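Local coordinates for ABC transporter, periplasmic solute-binding protein (Rhizobium meliloti, PDB 4WED), which probably binds a solute, perhaps a peptide or nickel, in the periplasm and delivers it to an ABC transporter for import, at residues Ile300-Ser306 with Ala489-Tyr493; Ala295-Asp301 with Val336-Ala342. One frame throughout, in Å; residues are numbered along the deposited sequence.

Interaction 1 of 2, residues Ile300-Ser306 with Ala489-Tyr493; sequences IDRAAIS and APLVY
Arg-302, in the first turn of helix 302-310, grips the backbone carbonyl of Pro-490 side-on with two nitrogens. NE and NH2 of Arg-302 lie 2.9 and 3.0 Å from Pro-490 O; the N-H...O angles, 142° and 138°, are bent because both donors converge on one atom. With CG beside the backbone N and a bend at chi2, the chain swings its guanidinium toward the strand. Its third nitrogen, NH1, donates to Ser-297 O, so this buried cation is held by two backbone carbonyls, a task suited to arginine's several donors. Asp-301 caps the helix, its OD1 accepting from Ala-304 N at 2.7 Å. Leu-491 CD2 lies over one guanidinium face, offset toward its rim. Cutting Arg-302 back to alanine would probably leave the carbonyls of Pro-490 and Ser-297 without these donors and a gap beside Leu-491. Farther along, the branched Val-492 puts CG1 against Ile-305 CB (4.2 Å), while Ile-300 CG2 meets Leu-491 CD2. The axes of helix 302-306 and strand 489-493 approach to 7.7 Å, crossing at -40°. In this family 5 solute-binding fold, strand 488-500 pairs with strand 274-279; Ile-305 also touches helix 378-392, placing helix 302-310 between that helix and the antiparallel sheet.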
loop_
_atom_site.group_PDB
_atom_site.type_symbol
_atom_site.label_atom_id
_atom_site.label_comp_id
_atom_site.label_asym_id
_atom_site.label_seq_id
_atom_site.Cartn_x
_atom_site.Cartn_y
_atom_site.Cartn_z
ATOM N N ILE A 300 -11.347 -7.133 22.107
ATOM C CA ILE A 300 -11.158 -7.901 20.888
ATOM C C ILE A 300 -9.804 -8.584 20.937
ATOM O O ILE A 300 -8.844 -8.026 21.530
ATOM C CB ILE A 300 -11.227 -6.945 19.694
ATOM C CG1 ILE A 300 -12.692 -6.601 19.430
ATOM C CG2 ILE A 300 -10.580 -7.546 18.457
ATOM C CD1 ILE A 300 -12.898 -5.433 18.462
ATOM N N ASP A 301 -9.724 -9.777 20.327
ATOM C CA ASP A 301 -8.458 -10.493 20.150
ATOM C C ASP A 301 -7.954 -10.462 18.694
ATOM O O ASP A 301 -8.406 -11.212 17.843
ATOM C CB ASP A 301 -8.558 -11.924 20.625
ATOM C CG ASP A 301 -7.207 -12.584 20.741
ATOM O OD1 ASP A 301 -6.439 -12.600 19.770
ATOM O OD2 ASP A 301 -6.895 -13.098 21.812
ATOM N N ARG A 302 -6.995 -9.595 18.435
ATOM C CA ARG A 302 -6.446 -9.434 17.106
ATOM C C ARG A 302 -5.788 -10.717 16.658
ATOM O O ARG A 302 -5.867 -11.086 15.505
ATOM C CB ARG A 302 -5.459 -8.276 17.089
ATOM C CG ARG A 302 -6.136 -6.924 17.057
ATOM C CD ARG A 302 -5.514 -5.946 18.022
ATOM N NE ARG A 302 -6.130 -4.640 17.902
ATOM C CZ ARG A 302 -7.033 -4.156 18.736
ATOM N NH1 ARG A 302 -7.432 -4.861 19.769
ATOM N NH2 ARG A 302 -7.538 -2.959 18.538
ATOM N N ALA A 303 -5.128 -11.384 17.587
ATOM C CA ALA A 303 -4.452 -12.650 17.315
ATOM C C ALA A 303 -5.398 -13.732 16.805
ATOM O O ALA A 303 -5.020 -14.522 15.957
ATOM C CB ALA A 303 -3.726 -13.129 18.562
ATOM N N ALA A 304 -6.611 -13.769 17.332
ATOM C CA ALA A 304 -7.643 -14.692 16.873
ATOM C C ALA A 304 -8.135 -14.255 15.488
ATOM O O ALA A 304 -8.431 -15.073 14.624
ATOM C CB ALA A 304 -8.796 -14.698 17.864
ATOM N N ILE A 305 -8.214 -12.947 15.274
ATOM C CA ILE A 305 -8.541 -12.428 13.929
ATOM C C ILE A 305 -7.507 -12.956 12.931
ATOM O O ILE A 305 -7.843 -13.404 11.828
ATOM C CB ILE A 305 -8.483 -10.896 13.843
ATOM C CG1 ILE A 305 -9.332 -10.236 14.923
ATOM C CG2 ILE A 305 -8.932 -10.414 12.466
ATOM C CD1 ILE A 305 -10.760 -10.023 14.553
ATOM N N SER A 306 -6.240 -12.903 13.326
ATOM C CA SER A 306 -5.181 -13.274 12.423
ATOM C C SER A 306 -5.223 -14.753 12.128
ATOM O O SER A 306 -4.978 -15.131 10.984
ATOM C CB SER A 306 -3.838 -12.924 12.984
ATOM O OG SER A 306 -2.851 -13.642 12.272
ATOM N N ALA A 489 -10.070 1.651 15.834
ATOM C CA ALA A 489 -9.506 0.366 16.358
ATOM C C ALA A 489 -8.777 -0.423 15.259
ATOM O O ALA A 489 -9.393 -1.163 14.560
ATOM C CB ALA A 489 -10.606 -0.493 17.023
ATOM N N PRO A 490 -7.457 -0.207 15.085
ATOM C CA PRO A 490 -6.695 -1.024 14.142
ATOM C C PRO A 490 -6.687 -2.466 14.590
ATOM O O PRO A 490 -6.589 -2.729 15.751
ATOM C CB PRO A 490 -5.289 -0.426 14.203
ATOM C CG PRO A 490 -5.441 0.925 14.813
ATOM C CD PRO A 490 -6.610 0.813 15.744
ATOM N N LEU A 491 -6.878 -3.402 13.678
ATOM C CA LEU A 491 -7.030 -4.797 14.074
ATOM C C LEU A 491 -5.769 -5.592 13.751
ATOM O O LEU A 491 -5.002 -5.897 14.638
ATOM C CB LEU A 491 -8.265 -5.351 13.388
ATOM C CG LEU A 491 -9.548 -4.640 13.806
ATOM C CD1 LEU A 491 -10.708 -5.259 13.059
ATOM C CD2 LEU A 491 -9.748 -4.817 15.301
ATOM N N VAL A 492 -5.496 -5.803 12.471
ATOM C CA VAL A 492 -4.302 -6.480 12.011
ATOM C C VAL A 492 -3.703 -5.747 10.783
ATOM O O VAL A 492 -4.400 -5.006 10.080
ATOM C CB VAL A 492 -4.610 -7.913 11.596
ATOM C CG1 VAL A 492 -4.969 -8.795 12.800
ATOM C CG2 VAL A 492 -5.731 -7.915 10.570
ATOM N N TYR A 493 -2.408 -5.960 10.567
ATOM C CA TYR A 493 -1.773 -5.668 9.318
ATOM C C TYR A 493 -2.028 -6.839 8.381
ATOM O O TYR A 493 -1.943 -8.037 8.753
ATOM C CB TYR A 493 -0.281 -5.384 9.530
ATOM C CG TYR A 493 -0.059 -4.307 10.595
ATOM C CD1 TYR A 493 -0.676 -3.082 10.474
ATOM C CD2 TYR A 493 0.714 -4.541 11.728
ATOM C CE1 TYR A 493 -0.521 -2.103 11.426
ATOM C CE2 TYR A 493 0.882 -3.563 12.715
ATOM C CZ TYR A 493 0.249 -2.343 12.550
ATOM O OH TYR A 493 0.363 -1.333 13.462
#

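Interaction 2 of 2, residues Ala295-Asp301 with Val336-Ala342; sequences AVSIGID and VRDAAAA
Arg-337 and Asp-301 cross at about a right angle, with the carboxylate and guanidinium planes 77° apart. The carboxylate therefore does not lie flat along the guanidinium in the paired, two-bond manner; OD2 of Asp-301 alone meets the guanidinium edge, near its plane, in a weak salt bridge with Arg-337 NE at 3.4 Å. The firmer partner of this acid is Ala-304 N, which OD1 accepts from, and Arg-337 NH2 has a second long, weak ion pair with Glu-391. Arg-337 reaches Asp-301 with CG anti to the backbone N (chi1 -159°) and a bend at chi3, and its long aliphatic part lies along the backbone, CG being 3.6 Å from Gly-299 O. An arginine can serve both needs, its methylenes packing while its charged end remains near the acid.

The firmer polar link across the contact is backbone to backbone: Asp-338 N donates to Ile-298 O at 2.9 Å, nearly straight at 171°. Asp-338 then begins the next helix as its N-cap, OD1 accepting from Ala-341 N from above the carboxylate plane.

Ile-298 lays its side chain over the start of helix 339-348; CD1 touches Ala-341 CB at 3.7 Å and CG1 faces Ala-342 CB. Small residues let the backbones draw together: Ala-295 CB approaches Ala-342 CB to 4.2 Å, and Gly-299 CA lies 4.1 Å from Ala-342 CB. Thus helix 290-299 ends on the N-capped first turn of helix 339-348, a helix-to-helix contact of the solute-binding fold. Helix 378-392 touches Ile-300, Arg-337 and Ala-342, while Val-296 faces strand 274-279.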
loop_
_atom_site.group_PDB
_atom_site.type_symbol
_atom_site.label_atom_id
_atom_site.label_comp_id
_atom_site.label_asym_id
_atom_site.label_seq_id
_atom_site.Cartn_x
_atom_site.Cartn_y
_atom_site.Cartn_z
ATOM N N ALA A 295 -13.024 -0.159 25.440
ATOM C CA ALA A 295 -13.396 -1.471 25.882
ATOM C C ALA A 295 -13.619 -2.346 24.670
ATOM O O ALA A 295 -13.147 -3.479 24.628
ATOM C CB ALA A 295 -14.642 -1.434 26.765
ATOM N N VAL A 296 -14.344 -1.828 23.688
ATOM C CA VAL A 296 -14.567 -2.579 22.481
ATOM C C VAL A 296 -13.222 -2.995 21.938
ATOM O O VAL A 296 -12.971 -4.170 21.702
ATOM C CB VAL A 296 -15.334 -1.764 21.446
ATOM C CG1 VAL A 296 -15.275 -2.431 20.096
ATOM C CG2 VAL A 296 -16.778 -1.617 21.888
ATOM N N SER A 297 -12.314 -2.048 21.859
ATOM C CA SER A 297 -11.047 -2.317 21.256
ATOM C C SER A 297 -10.147 -3.320 22.022
ATOM O O SER A 297 -9.489 -4.189 21.418
ATOM C CB SER A 297 -10.318 -0.992 21.069
ATOM O OG SER A 297 -8.991 -1.269 20.771
ATOM N N ILE A 298 -10.069 -3.210 23.337
ATOM C CA ILE A 298 -9.258 -4.196 24.074
ATOM C C ILE A 298 -10.010 -5.466 24.395
ATOM O O ILE A 298 -9.408 -6.446 24.819
ATOM C CB ILE A 298 -8.662 -3.670 25.387
ATOM C CG1 ILE A 298 -9.757 -3.398 26.405
ATOM C CG2 ILE A 298 -7.765 -2.467 25.135
ATOM C CD1 ILE A 298 -9.161 -3.100 27.749
ATOM N N GLY A 299 -11.323 -5.436 24.208
ATOM C CA GLY A 299 -12.171 -6.632 24.319
ATOM C C GLY A 299 -12.017 -7.591 23.151
ATOM O O GLY A 299 -12.478 -8.728 23.196
ATOM N N ILE A 300 -11.347 -7.133 22.107
ATOM C CA ILE A 300 -11.158 -7.901 20.888
ATOM C C ILE A 300 -9.804 -8.584 20.937
ATOM O O ILE A 300 -8.844 -8.026 21.530
ATOM C CB ILE A 300 -11.227 -6.945 19.694
ATOM C CG1 ILE A 300 -12.692 -6.601 19.430
ATOM C CG2 ILE A 300 -10.580 -7.546 18.457
ATOM C CD1 ILE A 300 -12.898 -5.433 18.462
ATOM N N ASP A 301 -9.724 -9.777 20.327
ATOM C CA ASP A 301 -8.458 -10.493 20.150
ATOM C C ASP A 301 -7.954 -10.462 18.694
ATOM O O ASP A 301 -8.406 -11.212 17.843
ATOM C CB ASP A 301 -8.558 -11.924 20.625
ATOM C CG ASP A 301 -7.207 -12.584 20.741
ATOM O OD1 ASP A 301 -6.439 -12.600 19.770
ATOM O OD2 ASP A 301 -6.895 -13.098 21.812
ATOM N N VAL A 336 -3.314 -6.609 23.784
ATOM C CA VAL A 336 -3.611 -8.016 24.067
ATOM C C VAL A 336 -5.026 -8.123 24.670
ATOM O O VAL A 336 -5.365 -7.400 25.592
ATOM C CB VAL A 336 -2.540 -8.618 25.029
ATOM C CG1 VAL A 336 -2.711 -8.095 26.439
ATOM C CG2 VAL A 336 -2.586 -10.137 25.066
ATOM N N ARG A 337 -5.848 -9.028 24.158
ATOM C CA ARG A 337 -7.229 -9.153 24.653
ATOM C C ARG A 337 -7.278 -9.095 26.190
ATOM O O ARG A 337 -6.618 -9.879 26.870
ATOM C CB ARG A 337 -7.926 -10.437 24.144
ATOM C CG ARG A 337 -9.442 -10.307 24.209
ATOM C CD ARG A 337 -10.279 -11.591 24.197
ATOM N NE ARG A 337 -9.683 -12.830 23.666
ATOM C CZ ARG A 337 -10.322 -14.016 23.649
ATOM N NH1 ARG A 337 -9.748 -15.098 23.132
ATOM N NH2 ARG A 337 -11.554 -14.121 24.143
ATOM N N ASP A 338 -8.060 -8.162 26.732
ATOM C CA ASP A 338 -8.230 -8.109 28.184
ATOM C C ASP A 338 -9.696 -7.969 28.579
ATOM O O ASP A 338 -10.209 -6.889 28.771
ATOM C CB ASP A 338 -7.365 -6.970 28.741
ATOM C CG ASP A 338 -7.070 -7.129 30.209
ATOM O OD1 ASP A 338 -7.943 -7.646 30.927
ATOM O OD2 ASP A 338 -5.969 -6.723 30.635
ATOM N N ALA A 339 -10.379 -9.088 28.692
ATOM C CA ALA A 339 -11.799 -9.076 28.995
ATOM C C ALA A 339 -12.073 -8.465 30.341
ATOM O O ALA A 339 -13.113 -7.858 30.528
ATOM C CB ALA A 339 -12.371 -10.477 28.958
ATOM N N ALA A 340 -11.155 -8.607 31.277
ATOM C CA ALA A 340 -11.408 -8.121 32.636
ATOM C C ALA A 340 -11.317 -6.601 32.649
ATOM O O ALA A 340 -12.187 -5.905 33.183
ATOM C CB ALA A 340 -10.432 -8.736 33.635
ATOM N N ALA A 341 -10.275 -6.078 32.052
ATOM C CA ALA A 341 -10.176 -4.627 31.913
ATOM C C ALA A 341 -11.351 -4.012 31.106
ATOM O O ALA A 341 -11.890 -2.965 31.481
ATOM C CB ALA A 341 -8.844 -4.262 31.288
ATOM N N ALA A 342 -11.786 -4.685 30.043
ATOM C CA ALA A 342 -12.908 -4.191 29.261
ATOM C C ALA A 342 -14.204 -4.095 30.065
ATOM O O ALA A 342 -14.915 -3.079 30.035
ATOM C CB ALA A 342 -13.094 -5.071 28.039
#

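Interactions 1 and 2 share Ile-300 and Asp-301, the short link between helices 290-299 and 302-310, and their centres are 11 Å apart. Arg-302 NH1 joins them directly through a probable hydrogen bond to Ser-297 O (2.7 Å), and Ala-489 CB packs on Ser-297 CB at 4.1 Å. Asp-301 divides its carboxylate between the two: OD1 serves the helix cap of interaction 1 and OD2 the weak salt bridge of interaction 2, while its backbone N donates to Glu-388. Together they fasten the turn between the helices to strand 488-500 on one hand and helix 339-348 on the other. Neither includes the sodium ligands, Asp-62 and Asp-515.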